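Local coordinates for putative O-methyltransferase (Klebsiella pneumoniae subsp. pneumoniae, PDB 3TFW), which probably transfers a methyl group from S-adenosylmethionine to an oxygen atom of an acceptor substrate, at residues Gly132-Asp143 with Tyr159-Asn170; Met197-Ala207 with Gly218-Ala226. One frame throughout, in Å; residues are numbered along the deposited sequence.

Contact 1 of 2, residues Gly132-Asp143 with Tyr159-Asn170; sequences GECPAFDLIFID and YSRPGTLIIGDN
D138 and R161 meet across the start of this parallel strand pair: the guanidinium turns its NE/NH2 edge to one carboxylate oxygen, the two planes 64° apart. R161 NE reaches D138 OD1 on the anti lone pair of that oxygen (3.0 Å), whereas R161 NH2 meets the same oxygen from above the carboxylate plane (2.9 Å). With chi1 at 46° and a bend at chi2, the arginine folds back, and NH1 bonds P162 O. The backbone nitrogens of K65 and R66 hold D138 OD2.

The Y159 ring presents its edge to segment 132-143, and its OH donates to G132 O in the carbonyl plane (2.6 Å). F137 lies alongside Y159, pointing the same way, while F137 N bonds Y159 O.

Farther along, I167 packs obliquely against F141, CB to ring atom CD1 at 3.7 Å; I167 CD1 presses tightly on L139 CD1 (3.4 Å). D169 OD2 sits at the edge of the F141 ring, 3.8 Å from CZ. The two strands are neighbours in a beta-alpha-beta crossover, with helix 149-158 joining them.

At the C-terminal ends of the strands D143 and D169 converge, OD2 to OD2 4.2 Å, with N170 beside them. Two aspartates and an asparagine so placed bind a divalent metal in catechol O-methyltransferase, so the trio is consistent with a metal and substrate site here.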
loop_
_atom_site.group_PDB
_atom_site.type_symbol
_atom_site.label_atom_id
_atom_site.label_comp_id
_atom_site.label_asym_id
_atom_site.label_seq_id
_atom_site.Cartn_x
_atom_site.Cartn_y
_atom_site.Cartn_z
ATOM N N GLY A 132 -28.150 -9.724 -6.179
ATOM C CA GLY A 132 -29.395 -9.273 -5.549
ATOM C C GLY A 132 -29.121 -8.420 -4.323
ATOM O O GLY A 132 -28.210 -7.595 -4.332
ATOM N N GLU A 133 -29.892 -8.632 -3.257
ATOM C CA GLU A 133 -29.769 -7.811 -2.038
ATOM C C GLU A 133 -28.660 -8.296 -1.085
ATOM O O GLU A 133 -28.875 -8.480 0.115
ATOM C CB GLU A 133 -31.131 -7.649 -1.325
ATOM C CG GLU A 133 -31.991 -8.920 -1.249
ATOM C CD GLU A 133 -33.367 -8.680 -0.601
ATOM O OE1 GLU A 133 -34.400 -8.947 -1.265
ATOM O OE2 GLU A 133 -33.413 -8.231 0.572
ATOM N N CYS A 134 -27.467 -8.473 -1.651
ATOM C CA CYS A 134 -26.253 -8.880 -0.945
ATOM C C CYS A 134 -25.773 -7.742 -0.036
ATOM O O CYS A 134 -25.806 -6.582 -0.453
ATOM C CB CYS A 134 -25.179 -9.170 -2.006
ATOM S SG CYS A 134 -23.717 -10.036 -1.480
ATOM N N PRO A 135 -25.340 -8.056 1.207
ATOM C CA PRO A 135 -24.680 -7.041 2.031
ATOM C C PRO A 135 -23.428 -6.494 1.343
ATOM O O PRO A 135 -22.813 -7.198 0.534
ATOM C CB PRO A 135 -24.250 -7.825 3.271
ATOM C CG PRO A 135 -25.249 -8.924 3.374
ATOM C CD PRO A 135 -25.550 -9.312 1.954
ATOM N N ALA A 136 -23.055 -5.260 1.664
ATOM C CA ALA A 136 -21.805 -4.672 1.154
ATOM C C ALA A 136 -20.569 -5.510 1.495
ATOM O O ALA A 136 -20.520 -6.171 2.533
ATOM C CB ALA A 136 -21.642 -3.246 1.687
ATOM N N PHE A 137 -19.572 -5.485 0.609
ATOM C CA PHE A 137 -18.271 -6.091 0.892
ATOM C C PHE A 137 -17.348 -5.067 1.559
ATOM O O PHE A 137 -17.462 -3.866 1.316
ATOM C CB PHE A 137 -17.614 -6.599 -0.391
ATOM C CG PHE A 137 -18.369 -7.710 -1.057
ATOM C CD1 PHE A 137 -18.148 -9.036 -0.694
ATOM C CD2 PHE A 137 -19.280 -7.430 -2.065
ATOM C CE1 PHE A 137 -18.847 -10.077 -1.322
ATOM C CE2 PHE A 137 -19.982 -8.457 -2.691
ATOM C CZ PHE A 137 -19.766 -9.778 -2.315
ATOM N N ASP A 138 -16.418 -5.550 2.375
ATOM C CA ASP A 138 -15.487 -4.676 3.103
ATOM C C ASP A 138 -14.229 -4.389 2.303
ATOM O O ASP A 138 -13.563 -3.346 2.480
ATOM C CB ASP A 138 -15.104 -5.330 4.425
ATOM C CG ASP A 138 -16.302 -5.616 5.292
ATOM O OD1 ASP A 138 -17.114 -4.692 5.477
ATOM O OD2 ASP A 138 -16.450 -6.772 5.757
ATOM N N LEU A 139 -13.888 -5.343 1.451
ATOM C CA LEU A 139 -12.714 -5.245 0.609
ATOM C C LEU A 139 -13.036 -5.873 -0.741
ATOM O O LEU A 139 -13.627 -6.968 -0.817
ATOM C CB LEU A 139 -11.525 -5.958 1.276
ATOM C CG LEU A 139 -10.288 -6.102 0.379
ATOM C CD1 LEU A 139 -9.666 -4.742 0.244
ATOM C CD2 LEU A 139 -9.290 -7.084 0.943
ATOM N N ILE A 140 -12.676 -5.166 -1.810
ATOM C CA ILE A 140 -12.991 -5.614 -3.159
ATOM C C ILE A 140 -11.714 -5.557 -3.990
ATOM O O ILE A 140 -11.065 -4.506 -4.078
ATOM C CB ILE A 140 -14.106 -4.774 -3.819
ATOM C CG1 ILE A 140 -15.399 -4.827 -2.980
ATOM C CG2 ILE A 140 -14.368 -5.267 -5.255
ATOM C CD1 ILE A 140 -16.497 -3.849 -3.435
ATOM N N PHE A 141 -11.351 -6.695 -4.573
ATOM C CA PHE A 141 -10.130 -6.806 -5.364
ATOM C C PHE A 141 -10.475 -7.061 -6.820
ATOM O O PHE A 141 -11.131 -8.050 -7.151
ATOM C CB PHE A 141 -9.247 -7.925 -4.793
ATOM C CG PHE A 141 -7.911 -8.036 -5.447
ATOM C CD1 PHE A 141 -6.892 -7.145 -5.125
ATOM C CD2 PHE A 141 -7.665 -9.021 -6.399
ATOM C CE1 PHE A 141 -5.643 -7.247 -5.737
ATOM C CE2 PHE A 141 -6.412 -9.121 -7.015
ATOM C CZ PHE A 141 -5.411 -8.236 -6.679
ATOM N N ILE A 142 -10.037 -6.160 -7.697
ATOM C CA ILE A 142 -10.363 -6.261 -9.110
ATOM C C ILE A 142 -9.122 -6.572 -9.945
ATOM O O ILE A 142 -8.193 -5.764 -10.010
ATOM C CB ILE A 142 -11.056 -4.979 -9.631
ATOM C CG1 ILE A 142 -12.280 -4.643 -8.759
ATOM C CG2 ILE A 142 -11.460 -5.137 -11.105
ATOM C CD1 ILE A 142 -12.925 -3.308 -9.090
ATOM N N ASP A 143 -9.120 -7.755 -10.561
ATOM C CA ASP A 143 -8.042 -8.156 -11.473
ATOM C C ASP A 143 -8.474 -9.269 -12.433
ATOM O O ASP A 143 -7.978 -10.403 -12.346
ATOM C CB ASP A 143 -6.808 -8.608 -10.698
ATOM C CG ASP A 143 -5.624 -8.917 -11.610
ATOM O OD1 ASP A 143 -5.601 -8.441 -12.780
ATOM O OD2 ASP A 143 -4.713 -9.639 -11.152
ATOM N N TYR A 159 -21.965 -2.566 -4.323
ATOM C CA TYR A 159 -21.819 -3.445 -3.168
ATOM C C TYR A 159 -20.730 -3.000 -2.196
ATOM O O TYR A 159 -19.973 -3.827 -1.677
ATOM C CB TYR A 159 -21.649 -4.904 -3.623
ATOM C CG TYR A 159 -22.918 -5.434 -4.290
ATOM C CD1 TYR A 159 -24.054 -5.736 -3.533
ATOM C CD2 TYR A 159 -22.983 -5.612 -5.668
ATOM C CE1 TYR A 159 -25.222 -6.207 -4.134
ATOM C CE2 TYR A 159 -24.149 -6.082 -6.280
ATOM C CZ TYR A 159 -25.261 -6.375 -5.502
ATOM O OH TYR A 159 -26.418 -6.833 -6.096
ATOM N N SER A 160 -20.695 -1.689 -1.939
ATOM C CA SER A 160 -19.748 -1.072 -1.005
ATOM C C SER A 160 -20.486 -0.408 0.150
ATOM O O SER A 160 -21.692 -0.160 0.058
ATOM C CB SER A 160 -18.925 0.002 -1.723
ATOM O OG SER A 160 -17.976 -0.599 -2.587
ATOM N N ARG A 161 -19.747 -0.132 1.222
ATOM C CA ARG A 161 -20.210 0.672 2.356
ATOM C C ARG A 161 -19.139 1.737 2.629
ATOM O O ARG A 161 -18.012 1.639 2.106
ATOM C CB ARG A 161 -20.470 -0.210 3.598
ATOM C CG ARG A 161 -19.382 -1.248 3.941
ATOM C CD ARG A 161 -18.373 -0.721 4.934
ATOM N NE ARG A 161 -17.465 -1.751 5.460
ATOM C CZ ARG A 161 -16.345 -1.477 6.130
ATOM N NH1 ARG A 161 -16.000 -0.214 6.359
ATOM N NH2 ARG A 161 -15.563 -2.454 6.575
ATOM N N PRO A 162 -19.474 2.779 3.421
ATOM C CA PRO A 162 -18.390 3.708 3.752
ATOM C C PRO A 162 -17.242 2.989 4.447
ATOM O O PRO A 162 -17.456 2.257 5.413
ATOM C CB PRO A 162 -19.060 4.727 4.687
ATOM C CG PRO A 162 -20.517 4.699 4.284
ATOM C CD PRO A 162 -20.801 3.283 3.837
ATOM N N GLY A 163 -16.035 3.178 3.921
ATOM C CA GLY A 163 -14.835 2.537 4.453
ATOM C C GLY A 163 -14.387 1.285 3.712
ATOM O O GLY A 163 -13.324 0.738 3.997
ATOM N N THR A 164 -15.210 0.818 2.777
ATOM C CA THR A 164 -14.840 -0.273 1.881
ATOM C C THR A 164 -13.596 0.147 1.115
ATOM O O THR A 164 -13.463 1.300 0.717
ATOM C CB THR A 164 -15.957 -0.585 0.846
ATOM O OG1 THR A 164 -17.073 -1.222 1.494
ATOM C CG2 THR A 164 -15.435 -1.500 -0.285
ATOM N N LEU A 165 -12.690 -0.798 0.937
ATOM C CA LEU A 165 -11.496 -0.566 0.152
ATOM C C LEU A 165 -11.602 -1.323 -1.161
ATOM O O LEU A 165 -11.863 -2.533 -1.172
ATOM C CB LEU A 165 -10.267 -1.015 0.945
ATOM C CG LEU A 165 -8.900 -0.562 0.435
ATOM C CD1 LEU A 165 -8.747 0.958 0.549
ATOM C CD2 LEU A 165 -7.837 -1.261 1.263
ATOM N N ILE A 166 -11.398 -0.609 -2.265
ATOM C CA ILE A 166 -11.406 -1.200 -3.588
ATOM C C ILE A 166 -9.979 -1.182 -4.153
ATOM O O ILE A 166 -9.344 -0.126 -4.219
ATOM C CB ILE A 166 -12.362 -0.428 -4.531
ATOM C CG1 ILE A 166 -13.783 -0.380 -3.932
ATOM C CG2 ILE A 166 -12.370 -1.053 -5.940
ATOM C CD1 ILE A 166 -14.781 0.500 -4.698
ATOM N N ILE A 167 -9.477 -2.347 -4.549
ATOM C CA ILE A 167 -8.129 -2.443 -5.133
ATOM C C ILE A 167 -8.236 -2.852 -6.591
ATOM O O ILE A 167 -8.929 -3.834 -6.912
ATOM C CB ILE A 167 -7.257 -3.490 -4.389
ATOM C CG1 ILE A 167 -7.265 -3.231 -2.886
ATOM C CG2 ILE A 167 -5.829 -3.517 -4.953
ATOM C CD1 ILE A 167 -7.136 -4.500 -2.061
ATOM N N GLY A 168 -7.563 -2.107 -7.476
ATOM C CA GLY A 168 -7.497 -2.465 -8.892
ATOM C C GLY A 168 -6.071 -2.797 -9.301
ATOM O O GLY A 168 -5.217 -1.906 -9.324
ATOM N N ASP A 169 -5.803 -4.062 -9.624
ATOM C CA ASP A 169 -4.415 -4.487 -9.926
ATOM C C ASP A 169 -4.115 -4.395 -11.419
ATOM O O ASP A 169 -5.029 -4.411 -12.262
ATOM C CB ASP A 169 -4.130 -5.912 -9.412
ATOM C CG ASP A 169 -2.665 -6.122 -8.959
ATOM O OD1 ASP A 169 -1.840 -5.177 -8.961
ATOM O OD2 ASP A 169 -2.327 -7.271 -8.588
ATOM N N ASN A 170 -2.824 -4.267 -11.739
ATOM C CA ASN A 170 -2.341 -4.349 -13.117
ATOM C C ASN A 170 -2.858 -3.239 -14.029
ATOM O O ASN A 170 -3.382 -3.503 -15.117
ATOM C CB ASN A 170 -2.639 -5.747 -13.693
ATOM C CG ASN A 170 -2.117 -6.859 -12.803
ATOM O OD1 ASN A 170 -2.888 -7.647 -12.258
ATOM N ND2 ASN A 170 -0.798 -6.908 -12.621
HETATM O O HOH W 1 -26.848 -7.795 -8.391
#

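Contact 2 of 2, residues Met197-Ala207 with Gly218-Ala226; sequences MGAEPRLTATA and GFTLAWVNA
W223 pairs with T204 through its backbone, while its indole leads away from that threonine toward the second subunit, where R60 of that subunit makes a cation-pi contact with the ring and L57 packs on it. The side-chain amide of N225 lies at the indole edge, close to the ring plane. That amide crosses T204 at about a right angle, N225 CG 3.6 Å from T204 OG1, and R60 of the second subunit adds a weak bond to the hydroxyl. At the edge of the R202 guanidinium, in its plane, sits a water that accepts from R202 NE (2.9 Å) and donates to N225 O (2.8 Å), tying the two segments together at the hairpin's open end. The F219 ring meets F54 of the same chain, their planes at about 55°.

Between the strands, T204 N bonds W223 O and W223 N bonds T204 O, both at 2.9 Å, and T206 and L221 form the next hydrogen-bonded pair. The non-hydrogen-bonded pairs turn their side chains to the other face, where A205 CB touches A222 CB at 3.8 Å. L203 crosses V224 obliquely on this face, CD2 to CG2 at 3.7 Å. The chain of selenomethionine M197, extended as far as chi2 and bent at chi3 (-59°), lays SE on T220 CB at 3.9 Å; L153 and L157 of helix 149-158 close over this region.

The two faces thus differ: L203, A205, A222 and V224 make a largely apolar floor beneath helices of their own chain, whereas T204, T206, L221 and W223 build a mixed polar and aromatic surface for the dimer, with T206 OG1 bonded to N50 O of the second subunit.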
loop_
_atom_site.group_PDB
_atom_site.type_symbol
_atom_site.label_atom_id
_atom_site.label_comp_id
_atom_site.label_asym_id
_atom_site.label_seq_id
_atom_site.Cartn_x
_atom_site.Cartn_y
_atom_site.Cartn_z
HETATM N N MSE A 197 -12.999 6.478 -11.711
HETATM C CA MSE A 197 -12.610 6.520 -10.307
HETATM C C MSE A 197 -12.298 7.949 -9.852
HETATM O O MSE A 197 -12.766 8.393 -8.804
HETATM C CB MSE A 197 -11.407 5.608 -10.082
HETATM C CG MSE A 197 -10.858 5.560 -8.659
HETATM SE SE MSE A 197 -9.541 4.099 -8.494
HETATM C CE MSE A 197 -10.760 2.673 -8.998
ATOM N N GLY A 198 -11.522 8.666 -10.659
ATOM C CA GLY A 198 -11.147 10.045 -10.339
ATOM C C GLY A 198 -12.307 11.025 -10.293
ATOM O O GLY A 198 -12.253 12.020 -9.557
ATOM N N ALA A 199 -13.360 10.738 -11.058
ATOM C CA ALA A 199 -14.521 11.628 -11.173
ATOM C C ALA A 199 -15.651 11.271 -10.208
ATOM O O ALA A 199 -16.666 11.969 -10.145
ATOM C CB ALA A 199 -15.028 11.628 -12.593
ATOM N N GLU A 200 -15.467 10.182 -9.459
ATOM C CA GLU A 200 -16.462 9.693 -8.504
ATOM C C GLU A 200 -16.246 10.287 -7.106
ATOM O O GLU A 200 -15.286 9.928 -6.425
ATOM C CB GLU A 200 -16.417 8.155 -8.445
ATOM C CG GLU A 200 -17.371 7.520 -7.440
ATOM C CD GLU A 200 -18.810 7.924 -7.691
ATOM O OE1 GLU A 200 -19.369 7.521 -8.733
ATOM O OE2 GLU A 200 -19.372 8.649 -6.843
ATOM N N PRO A 201 -17.151 11.189 -6.656
ATOM C CA PRO A 201 -16.997 11.787 -5.320
ATOM C C PRO A 201 -17.098 10.783 -4.166
ATOM O O PRO A 201 -16.571 11.043 -3.088
ATOM C CB PRO A 201 -18.141 12.813 -5.248
ATOM C CG PRO A 201 -19.109 12.395 -6.286
ATOM C CD PRO A 201 -18.308 11.750 -7.378
ATOM N N ARG A 202 -17.761 9.651 -4.400
ATOM C CA ARG A 202 -17.855 8.597 -3.392
ATOM C C ARG A 202 -16.521 7.850 -3.186
ATOM O O ARG A 202 -16.433 6.985 -2.325
ATOM C CB ARG A 202 -18.953 7.599 -3.765
ATOM C CG ARG A 202 -20.380 8.145 -3.603
ATOM C CD ARG A 202 -21.384 7.226 -4.268
ATOM N NE ARG A 202 -21.436 5.909 -3.631
ATOM C CZ ARG A 202 -21.873 4.807 -4.233
ATOM N NH1 ARG A 202 -22.290 4.855 -5.488
ATOM N NH2 ARG A 202 -21.889 3.656 -3.581
ATOM N N LEU A 203 -15.503 8.177 -3.984
ATOM C CA LEU A 203 -14.177 7.563 -3.842
ATOM C C LEU A 203 -13.061 8.567 -3.535
ATOM O O LEU A 203 -13.039 9.673 -4.086
ATOM C CB LEU A 203 -13.817 6.765 -5.101
ATOM C CG LEU A 203 -14.697 5.558 -5.443
ATOM C CD1 LEU A 203 -14.334 5.009 -6.817
ATOM C CD2 LEU A 203 -14.583 4.459 -4.383
ATOM N N THR A 204 -12.150 8.169 -2.647
ATOM C CA THR A 204 -10.874 8.854 -2.465
ATOM C C THR A 204 -9.790 7.855 -2.873
ATOM O O THR A 204 -9.600 6.820 -2.221
ATOM C CB THR A 204 -10.676 9.307 -1.003
ATOM O OG1 THR A 204 -11.703 10.250 -0.655
ATOM C CG2 THR A 204 -9.297 9.979 -0.799
ATOM N N ALA A 205 -9.082 8.165 -3.951
ATOM C CA ALA A 205 -8.228 7.171 -4.588
ATOM C C ALA A 205 -6.794 7.640 -4.807
ATOM O O ALA A 205 -6.518 8.835 -4.906
ATOM C CB ALA A 205 -8.853 6.750 -5.906
ATOM N N THR A 206 -5.890 6.669 -4.882
ATOM C CA THR A 206 -4.515 6.898 -5.293
ATOM C C THR A 206 -4.071 5.686 -6.104
ATOM O O THR A 206 -4.820 4.718 -6.260
ATOM C CB THR A 206 -3.577 7.114 -4.081
ATOM O OG1 THR A 206 -2.299 7.581 -4.542
ATOM C CG2 THR A 206 -3.394 5.817 -3.272
ATOM N N ALA A 207 -2.861 5.751 -6.638
ATOM C CA ALA A 207 -2.284 4.628 -7.349
ATOM C C ALA A 207 -0.786 4.610 -7.075
ATOM O O ALA A 207 -0.171 5.676 -6.918
ATOM C CB ALA A 207 -2.563 4.757 -8.831
ATOM N N GLY A 218 1.526 -1.670 -11.565
ATOM C CA GLY A 218 0.959 -0.763 -10.579
ATOM C C GLY A 218 -0.468 -1.115 -10.232
ATOM O O GLY A 218 -1.094 -1.942 -10.906
ATOM N N PHE A 219 -0.979 -0.463 -9.191
ATOM C CA PHE A 219 -2.317 -0.744 -8.694
ATOM C C PHE A 219 -3.006 0.524 -8.179
ATOM O O PHE A 219 -2.347 1.485 -7.788
ATOM C CB PHE A 219 -2.273 -1.829 -7.608
ATOM C CG PHE A 219 -1.622 -1.394 -6.310
ATOM C CD1 PHE A 219 -2.393 -0.900 -5.256
ATOM C CD2 PHE A 219 -0.245 -1.510 -6.126
ATOM C CE1 PHE A 219 -1.796 -0.501 -4.051
ATOM C CE2 PHE A 219 0.360 -1.114 -4.921
ATOM C CZ PHE A 219 -0.405 -0.615 -3.891
ATOM N N THR A 220 -4.332 0.515 -8.191
ATOM C CA THR A 220 -5.104 1.585 -7.565
ATOM C C THR A 220 -5.642 1.135 -6.219
ATOM O O THR A 220 -5.848 -0.060 -5.979
ATOM C CB THR A 220 -6.266 2.044 -8.461
ATOM O OG1 THR A 220 -7.165 0.950 -8.692
ATOM C CG2 THR A 220 -5.737 2.540 -9.787
ATOM N N LEU A 221 -5.866 2.108 -5.344
ATOM C CA LEU A 221 -6.428 1.866 -4.034
ATOM C C LEU A 221 -7.429 2.985 -3.811
ATOM O O LEU A 221 -7.066 4.161 -3.946
ATOM C CB LEU A 221 -5.312 1.926 -3.005
ATOM C CG LEU A 221 -5.437 1.250 -1.641
ATOM C CD1 LEU A 221 -5.741 -0.228 -1.763
ATOM C CD2 LEU A 221 -4.104 1.432 -0.904
ATOM N N ALA A 222 -8.683 2.632 -3.511
ATOM C CA ALA A 222 -9.745 3.636 -3.358
ATOM C C ALA A 222 -10.550 3.336 -2.098
ATOM O O ALA A 222 -10.908 2.180 -1.851
ATOM C CB ALA A 222 -10.664 3.657 -4.593
ATOM N N TRP A 223 -10.789 4.376 -1.306
ATOM C CA TRP A 223 -11.597 4.305 -0.091
ATOM C C TRP A 223 -12.977 4.845 -0.452
ATOM O O TRP A 223 -13.083 5.884 -1.104
ATOM C CB TRP A 223 -10.929 5.161 1.005
ATOM C CG TRP A 223 -11.764 5.483 2.229
ATOM C CD1 TRP A 223 -12.751 6.432 2.331
ATOM C CD2 TRP A 223 -11.659 4.878 3.526
ATOM N NE1 TRP A 223 -13.268 6.448 3.602
ATOM C CE2 TRP A 223 -12.616 5.507 4.358
ATOM C CE3 TRP A 223 -10.852 3.865 4.064
ATOM C CZ2 TRP A 223 -12.786 5.160 5.697
ATOM C CZ3 TRP A 223 -11.024 3.516 5.398
ATOM C CH2 TRP A 223 -11.987 4.159 6.197
ATOM N N VAL A 224 -14.025 4.134 -0.035
ATOM C CA VAL A 224 -15.396 4.548 -0.301
ATOM C C VAL A 224 -15.857 5.529 0.786
ATOM O O VAL A 224 -15.823 5.222 1.979
ATOM C CB VAL A 224 -16.366 3.343 -0.429
ATOM C CG1 VAL A 224 -17.809 3.814 -0.644
ATOM C CG2 VAL A 224 -15.927 2.425 -1.581
ATOM N N ASN A 225 -16.249 6.721 0.349
ATOM C CA ASN A 225 -16.721 7.781 1.246
ATOM C C ASN A 225 -18.204 7.627 1.523
ATOM O O ASN A 225 -18.947 7.135 0.666
ATOM C CB ASN A 225 -16.493 9.155 0.612
ATOM C CG ASN A 225 -15.037 9.425 0.310
ATOM O OD1 ASN A 225 -14.685 9.824 -0.793
ATOM N ND2 ASN A 225 -14.187 9.212 1.289
ATOM N N ALA A 226 -18.627 8.048 2.712
ATOM C CA ALA A 226 -20.053 8.191 3.033
ATOM C C ALA A 226 -20.694 9.271 2.148
ATOM O O ALA A 226 -20.100 10.327 1.921
ATOM C CB ALA A 226 -20.235 8.530 4.508
HETATM O O HOH W 2 -20.924 5.718 -0.818
#

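Contacts 1 and 2 are successive parts of one mixed sheet, their centres 11 Å apart. Strand 165-169 belongs to contact 1 and lies next to strand 217-224 of contact 2, antiparallel to it, so the hairpin extends the parallel part of the Rossmann-like methyltransferase sheet. Two probable hydrogen bonds stitch this seam, G168 O to T220 N and G163 N to V224 O, each 2.8 Å, and L165 CD1 packs on A222 O at 3.5 Å. The presumed metal site lies at the C-terminal end of contact 1, where F219 of contact 2 packs on D169. Contact 2 also faces the second subunit, which reaches contact 1 at L165.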